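PDB 3O2I: uncharacterized protein from Leptospirillum rubarum, which is of unknown function and forms a two-chain assembly in which a beta-sheet runs on from one subunit into the other. Local coordinates for residues 28-33 and 48-53; 43-48 and 89-94. All coordinates share one frame; numbering follows the deposited sequence.

Both contacts reach the same small antiparallel sheet, with centres about 9 Å apart. Strand 41-47 is its middle strand, between 28-35 and 90-91. Interaction 1 joins strand 28-35 to the loop that leads from strand 41-47 into helix 53-63. Interaction 2 pairs strand 41-47 with strand 90-91, which follows helix 72-87. Along the chain the segments alternate, 28-33, 43-48, 48-53, 89-94, and the two contacts share S48. Backbone bonds H28 with H47 and Y30 with L45 tie them together. Both contacts also touch the second subunit. Strand 28-35 pairs in parallel with a strand of that subunit, so the sheet continues across the interface.

Interaction 1 of 2, residues 28-33 and 48-53; sequences HIYELV and SEYWTE
Y30 reaches out from strand 28-35 and puts its hydroxyl against the backbone of W51. Its CG sits beside the backbone N (chi1 -63°), which sends the phenol toward the loop. W51 N donates to Y30 OH at 2.6 Å, and the bond is nearly straight, 170° at the hydrogen. The indole of W51 stands almost upright to the phenol. This is an offset edge-to-face pair: the five-membered ring turns its edge to the face of Y30. A chi1 of -60° turns the indole so that W51 CD1 comes within 3.7 Å of Y30 CZ. W51 CB lies 3.5 Å from Y30 OH.

H28, two residues earlier on the strand, meets Y50. Y50 CB lies over one face of the imidazole, 4.0 Å from the ring centroid, as a CH-pi contact. The Y50 ring itself is oblique to the imidazole. CD2 of H28 also packs 3.8 Å from Y50 N.

Elsewhere W51 stacks on F89 and meets H47 edge-to-face. W51 O takes a bond from Q96 of the second subunit. A phenylalanine in place of Y30 would probably keep much of the ring packing but leave the amide of W51 without its acceptor. The chemistry implies a loop held to the strand by the W51 N to Y30 OH hydrogen bond, set among aromatic rings, just before T52 caps helix 53-63.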
loop_
_atom_site.group_PDB
_atom_site.type_symbol
_atom_site.label_atom_id
_atom_site.label_comp_id
_atom_site.label_asym_id
_atom_site.label_seq_id
_atom_site.Cartn_x
_atom_site.Cartn_y
_atom_site.Cartn_z
ATOM N N HIS B 28 8.184 6.652 1.527
ATOM C CA HIS B 28 6.820 6.923 1.105
ATOM C C HIS B 28 6.405 6.057 -0.078
ATOM O O HIS B 28 7.223 5.706 -0.929
ATOM C CB HIS B 28 6.666 8.408 0.793
ATOM C CG HIS B 28 6.850 9.279 1.993
ATOM N ND1 HIS B 28 5.793 9.702 2.773
ATOM C CD2 HIS B 28 7.972 9.774 2.572
ATOM C CE1 HIS B 28 6.255 10.437 3.770
ATOM N NE2 HIS B 28 7.573 10.498 3.669
ATOM N N ILE B 29 5.121 5.723 -0.119
ATOM C CA ILE B 29 4.569 4.802 -1.104
ATOM C C ILE B 29 3.762 5.524 -2.182
ATOM O O ILE B 29 2.857 6.303 -1.860
ATOM C CB ILE B 29 3.620 3.788 -0.396
ATOM C CG1 ILE B 29 4.369 3.068 0.751
ATOM C CG2 ILE B 29 3.026 2.826 -1.402
ATOM C CD1 ILE B 29 3.479 2.129 1.595
ATOM N N TYR B 30 4.070 5.238 -3.449
ATOM C CA TYR B 30 3.346 5.806 -4.583
ATOM C C TYR B 30 2.745 4.699 -5.436
ATOM O O TYR B 30 3.461 3.909 -6.050
ATOM C CB TYR B 30 4.254 6.754 -5.405
ATOM C CG TYR B 30 4.659 7.913 -4.548
ATOM C CD1 TYR B 30 3.911 9.079 -4.528
ATOM C CD2 TYR B 30 5.736 7.811 -3.688
ATOM C CE1 TYR B 30 4.244 10.119 -3.688
ATOM C CE2 TYR B 30 6.081 8.847 -2.859
ATOM C CZ TYR B 30 5.324 9.992 -2.855
ATOM O OH TYR B 30 5.658 11.013 -2.012
ATOM N N GLU B 31 1.419 4.647 -5.457
ATOM C CA GLU B 31 0.720 3.632 -6.220
ATOM C C GLU B 31 0.124 4.152 -7.537
ATOM O O GLU B 31 -0.463 5.231 -7.584
ATOM C CB GLU B 31 -0.385 3.014 -5.372
ATOM C CG GLU B 31 -1.113 1.877 -6.044
ATOM C CD GLU B 31 -2.302 1.391 -5.216
ATOM O OE1 GLU B 31 -2.680 2.087 -4.250
ATOM O OE2 GLU B 31 -2.845 0.312 -5.531
ATOM N N LEU B 32 0.266 3.349 -8.589
ATOM C CA LEU B 32 -0.348 3.615 -9.889
ATOM C C LEU B 32 -1.335 2.504 -10.193
ATOM O O LEU B 32 -0.997 1.315 -10.120
ATOM C CB LEU B 32 0.719 3.661 -10.984
ATOM C CG LEU B 32 1.791 4.749 -10.896
ATOM C CD1 LEU B 32 2.953 4.441 -11.822
ATOM C CD2 LEU B 32 1.218 6.115 -11.209
ATOM N N VAL B 33 -2.556 2.885 -10.537
ATOM C CA VAL B 33 -3.615 1.911 -10.757
ATOM C C VAL B 33 -4.154 1.955 -12.197
ATOM O O VAL B 33 -4.470 3.023 -12.722
ATOM C CB VAL B 33 -4.775 2.145 -9.781
ATOM C CG1 VAL B 33 -5.907 1.173 -10.058
ATOM C CG2 VAL B 33 -4.287 2.025 -8.308
ATOM N N SER B 48 12.342 7.442 -0.876
ATOM C CA SER B 48 12.793 7.927 0.421
ATOM C C SER B 48 12.278 9.327 0.730
ATOM O O SER B 48 12.251 9.734 1.887
ATOM C CB SER B 48 14.324 7.865 0.550
ATOM O OG SER B 48 14.971 8.725 -0.372
ATOM N N GLU B 49 11.862 10.064 -0.297
ATOM C CA GLU B 49 11.337 11.410 -0.072
ATOM C C GLU B 49 9.843 11.542 -0.331
ATOM O O GLU B 49 9.245 10.731 -1.035
ATOM C CB GLU B 49 12.112 12.453 -0.878
ATOM C CG GLU B 49 13.522 12.693 -0.360
ATOM C CD GLU B 49 13.969 14.131 -0.573
ATOM O OE1 GLU B 49 14.424 14.465 -1.690
ATOM O OE2 GLU B 49 13.853 14.932 0.378
ATOM N N TYR B 50 9.248 12.570 0.267
ATOM C CA TYR B 50 7.842 12.866 0.056
ATOM C C TYR B 50 7.676 13.737 -1.179
ATOM O O TYR B 50 8.354 14.754 -1.333
ATOM C CB TYR B 50 7.244 13.577 1.274
ATOM C CG TYR B 50 5.865 14.150 1.025
ATOM C CD1 TYR B 50 5.663 15.525 0.956
ATOM C CD2 TYR B 50 4.762 13.310 0.836
ATOM C CE1 TYR B 50 4.399 16.056 0.713
ATOM C CE2 TYR B 50 3.495 13.830 0.584
ATOM C CZ TYR B 50 3.318 15.200 0.528
ATOM O OH TYR B 50 2.060 15.711 0.281
ATOM N N TRP B 51 6.785 13.320 -2.065
ATOM C CA TRP B 51 6.421 14.124 -3.219
ATOM C C TRP B 51 4.995 14.573 -2.985
ATOM O O TRP B 51 4.137 13.740 -2.689
ATOM C CB TRP B 51 6.474 13.291 -4.499
ATOM C CG TRP B 51 7.813 12.699 -4.829
ATOM C CD1 TRP B 51 8.375 11.589 -4.271
ATOM C CD2 TRP B 51 8.747 13.171 -5.815
ATOM N NE1 TRP B 51 9.609 11.349 -4.838
ATOM C CE2 TRP B 51 9.856 12.303 -5.788
ATOM C CE3 TRP B 51 8.754 14.247 -6.709
ATOM C CZ2 TRP B 51 10.967 12.482 -6.621
ATOM C CZ3 TRP B 51 9.856 14.418 -7.540
ATOM C CH2 TRP B 51 10.946 13.540 -7.488
ATOM N N THR B 52 4.739 15.875 -3.092
ATOM C CA THR B 52 3.373 16.397 -3.027
ATOM C C THR B 52 2.523 15.733 -4.122
ATOM O O THR B 52 3.064 15.141 -5.054
ATOM C CB THR B 52 3.341 17.917 -3.264
ATOM O OG1 THR B 52 3.403 18.161 -4.669
ATOM C CG2 THR B 52 4.529 18.618 -2.576
ATOM N N GLU B 53 1.202 15.827 -4.015
ATOM C CA GLU B 53 0.336 15.225 -5.029
ATOM C C GLU B 53 0.580 15.872 -6.404
ATOM O O GLU B 53 0.659 15.184 -7.425
ATOM C CB GLU B 53 -1.147 15.318 -4.629
ATOM C CG GLU B 53 -2.089 14.343 -5.384
ATOM C CD GLU B 53 -2.026 12.894 -4.863
ATOM O OE1 GLU B 53 -1.208 12.610 -3.952
ATOM O OE2 GLU B 53 -2.806 12.041 -5.359
#

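Interaction 2 of 2, residues 43-48 and 89-94; sequences IYLLHS and FVEAGG
H47 and F89 mesh at one end of the strand pair. CD2 of H47 points into the centre of one F89 face, 3.7 Å above the ring plane. The planes stand at 68°, so this is an edge-to-face pair. A chi1 of -157°, with CG anti to the backbone N, lays the imidazole across the phenyl. H47 CB separately packs against F89 CE1. The histidine's nitrogens bond elsewhere: ND1 takes a bond from E49 N, and NE2 is bound to H87 O.

L45 fits between F89 and E91 on the same face. Its CB meets F89 CD1 at 3.9 Å, while CD2 lies against CA and CB of E91. Helix 72-87 covers this side, where L83 touches both L45 and F89. Farther along, the methyl CG2 of I43 rests against the carboxylate end of the extended E91 chain.

L46 is the bump on the other face. Its CB presses on V90 CG2 at 3.5 Å, and its CD2 reaches A92 CB. A92 CB also sits 4.0 Å from Y44 CB, so the small methyl lies between the two larger side chains. G94 CA lies 4.0 Å from Y44 CD2, so the glycine backbone comes close beside the tyrosine ring. I29 of the second subunit packs on Y44 and A92.

The backbones pair antiparallel. L46 and V90 form the hydrogen-bonded pair, L46 N to V90 O at 2.7 Å and V90 N to L46 O at 2.9 Å. A92 N also donates to Y44 O at 2.8 Å. A water bridges Y44 N and A92 O. Backbone bonds and this one water thus hold a short strand, outermost within its own chain, while apolar contacts pack around them on each face.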
loop_
_atom_site.group_PDB
_atom_site.type_symbol
_atom_site.label_atom_id
_atom_site.label_comp_id
_atom_site.label_asym_id
_atom_site.label_seq_id
_atom_site.Cartn_x
_atom_site.Cartn_y
_atom_site.Cartn_z
ATOM N N ILE B 43 0.542 -0.988 -9.224
ATOM C CA ILE B 43 1.984 -0.843 -9.112
ATOM C C ILE B 43 2.267 -0.011 -7.883
ATOM O O ILE B 43 1.736 1.090 -7.732
ATOM C CB ILE B 43 2.592 -0.100 -10.313
ATOM C CG1 ILE B 43 2.076 -0.670 -11.632
ATOM C CG2 ILE B 43 4.116 -0.151 -10.249
ATOM C CD1 ILE B 43 2.928 -1.786 -12.184
ATOM N N TYR B 44 3.108 -0.540 -7.008
ATOM C CA TYR B 44 3.478 0.164 -5.788
ATOM C C TYR B 44 4.930 0.563 -5.885
ATOM O O TYR B 44 5.802 -0.301 -5.974
ATOM C CB TYR B 44 3.265 -0.743 -4.556
ATOM C CG TYR B 44 1.817 -1.131 -4.353
ATOM C CD1 TYR B 44 0.945 -0.287 -3.678
ATOM C CD2 TYR B 44 1.318 -2.326 -4.854
ATOM C CE1 TYR B 44 -0.383 -0.624 -3.499
ATOM C CE2 TYR B 44 -0.016 -2.681 -4.668
ATOM C CZ TYR B 44 -0.857 -1.820 -3.994
ATOM O OH TYR B 44 -2.181 -2.155 -3.799
ATOM N N LEU B 45 5.189 1.867 -5.861
ATOM C CA LEU B 45 6.557 2.385 -5.890
ATOM C C LEU B 45 6.933 3.010 -4.550
ATOM O O LEU B 45 6.099 3.591 -3.868
ATOM C CB LEU B 45 6.709 3.442 -6.978
ATOM C CG LEU B 45 6.338 3.044 -8.407
ATOM C CD1 LEU B 45 6.667 4.204 -9.349
ATOM C CD2 LEU B 45 7.077 1.795 -8.833
ATOM N N LEU B 46 8.203 2.906 -4.197
ATOM C CA LEU B 46 8.707 3.461 -2.952
ATOM C C LEU B 46 9.682 4.571 -3.245
ATOM O O LEU B 46 10.446 4.482 -4.200
ATOM C CB LEU B 46 9.452 2.380 -2.161
ATOM C CG LEU B 46 8.672 1.441 -1.254
ATOM C CD1 LEU B 46 7.184 1.542 -1.531
ATOM C CD2 LEU B 46 9.200 0.007 -1.384
ATOM N N HIS B 47 9.672 5.606 -2.415
ATOM C CA HIS B 47 10.705 6.638 -2.481
ATOM C C HIS B 47 11.072 7.104 -1.077
ATOM O O HIS B 47 10.220 7.156 -0.194
ATOM C CB HIS B 47 10.245 7.830 -3.318
ATOM C CG HIS B 47 11.371 8.634 -3.884
ATOM N ND1 HIS B 47 12.169 9.447 -3.106
ATOM C CD2 HIS B 47 11.841 8.745 -5.150
ATOM C CE1 HIS B 47 13.083 10.022 -3.869
ATOM N NE2 HIS B 47 12.913 9.606 -5.111
ATOM N N SER B 48 12.342 7.442 -0.876
ATOM C CA SER B 48 12.793 7.927 0.421
ATOM C C SER B 48 12.278 9.327 0.730
ATOM O O SER B 48 12.251 9.734 1.887
ATOM C CB SER B 48 14.324 7.865 0.550
ATOM O OG SER B 48 14.971 8.725 -0.372
ATOM N N PHE B 89 12.724 5.882 -7.705
ATOM C CA PHE B 89 11.666 5.058 -7.129
ATOM C C PHE B 89 12.074 3.592 -7.242
ATOM O O PHE B 89 12.711 3.183 -8.219
ATOM C CB PHE B 89 10.340 5.265 -7.872
ATOM C CG PHE B 89 9.712 6.618 -7.659
ATOM C CD1 PHE B 89 8.720 6.794 -6.711
ATOM C CD2 PHE B 89 10.086 7.707 -8.439
ATOM C CE1 PHE B 89 8.133 8.031 -6.519
ATOM C CE2 PHE B 89 9.497 8.954 -8.254
ATOM C CZ PHE B 89 8.532 9.122 -7.294
ATOM N N VAL B 90 11.723 2.799 -6.239
ATOM C CA VAL B 90 11.965 1.365 -6.303
ATOM C C VAL B 90 10.612 0.682 -6.267
ATOM O O VAL B 90 9.749 1.062 -5.480
ATOM C CB VAL B 90 12.891 0.868 -5.158
ATOM C CG1 VAL B 90 14.181 1.655 -5.159
ATOM C CG2 VAL B 90 12.223 1.001 -3.819
ATOM N N GLU B 91 10.403 -0.286 -7.151
ATOM C CA GLU B 91 9.109 -0.954 -7.215
ATOM C C GLU B 91 9.008 -2.007 -6.130
ATOM O O GLU B 91 9.919 -2.815 -5.963
ATOM C CB GLU B 91 8.882 -1.605 -8.577
ATOM C CG GLU B 91 7.505 -2.259 -8.717
ATOM C CD GLU B 91 7.267 -2.847 -10.099
ATOM O OE1 GLU B 91 8.239 -2.958 -10.877
ATOM O OE2 GLU B 91 6.106 -3.198 -10.401
ATOM N N ALA B 92 7.901 -1.987 -5.395
ATOM C CA ALA B 92 7.632 -2.995 -4.368
ATOM C C ALA B 92 6.984 -4.192 -5.035
ATOM O O ALA B 92 6.433 -4.073 -6.138
ATOM C CB ALA B 92 6.724 -2.434 -3.304
ATOM N N GLY B 93 7.054 -5.345 -4.376
ATOM C CA GLY B 93 6.473 -6.565 -4.909
ATOM C C GLY B 93 4.959 -6.648 -4.794
ATOM O O GLY B 93 4.325 -7.467 -5.462
ATOM N N GLY B 94 4.373 -5.804 -3.948
ATOM C CA GLY B 94 2.938 -5.834 -3.747
ATOM C C GLY B 94 2.552 -5.415 -2.345
ATOM O O GLY B 94 3.402 -5.038 -1.543
HETATM O O HOH W 1 4.050 -2.978 -7.373
#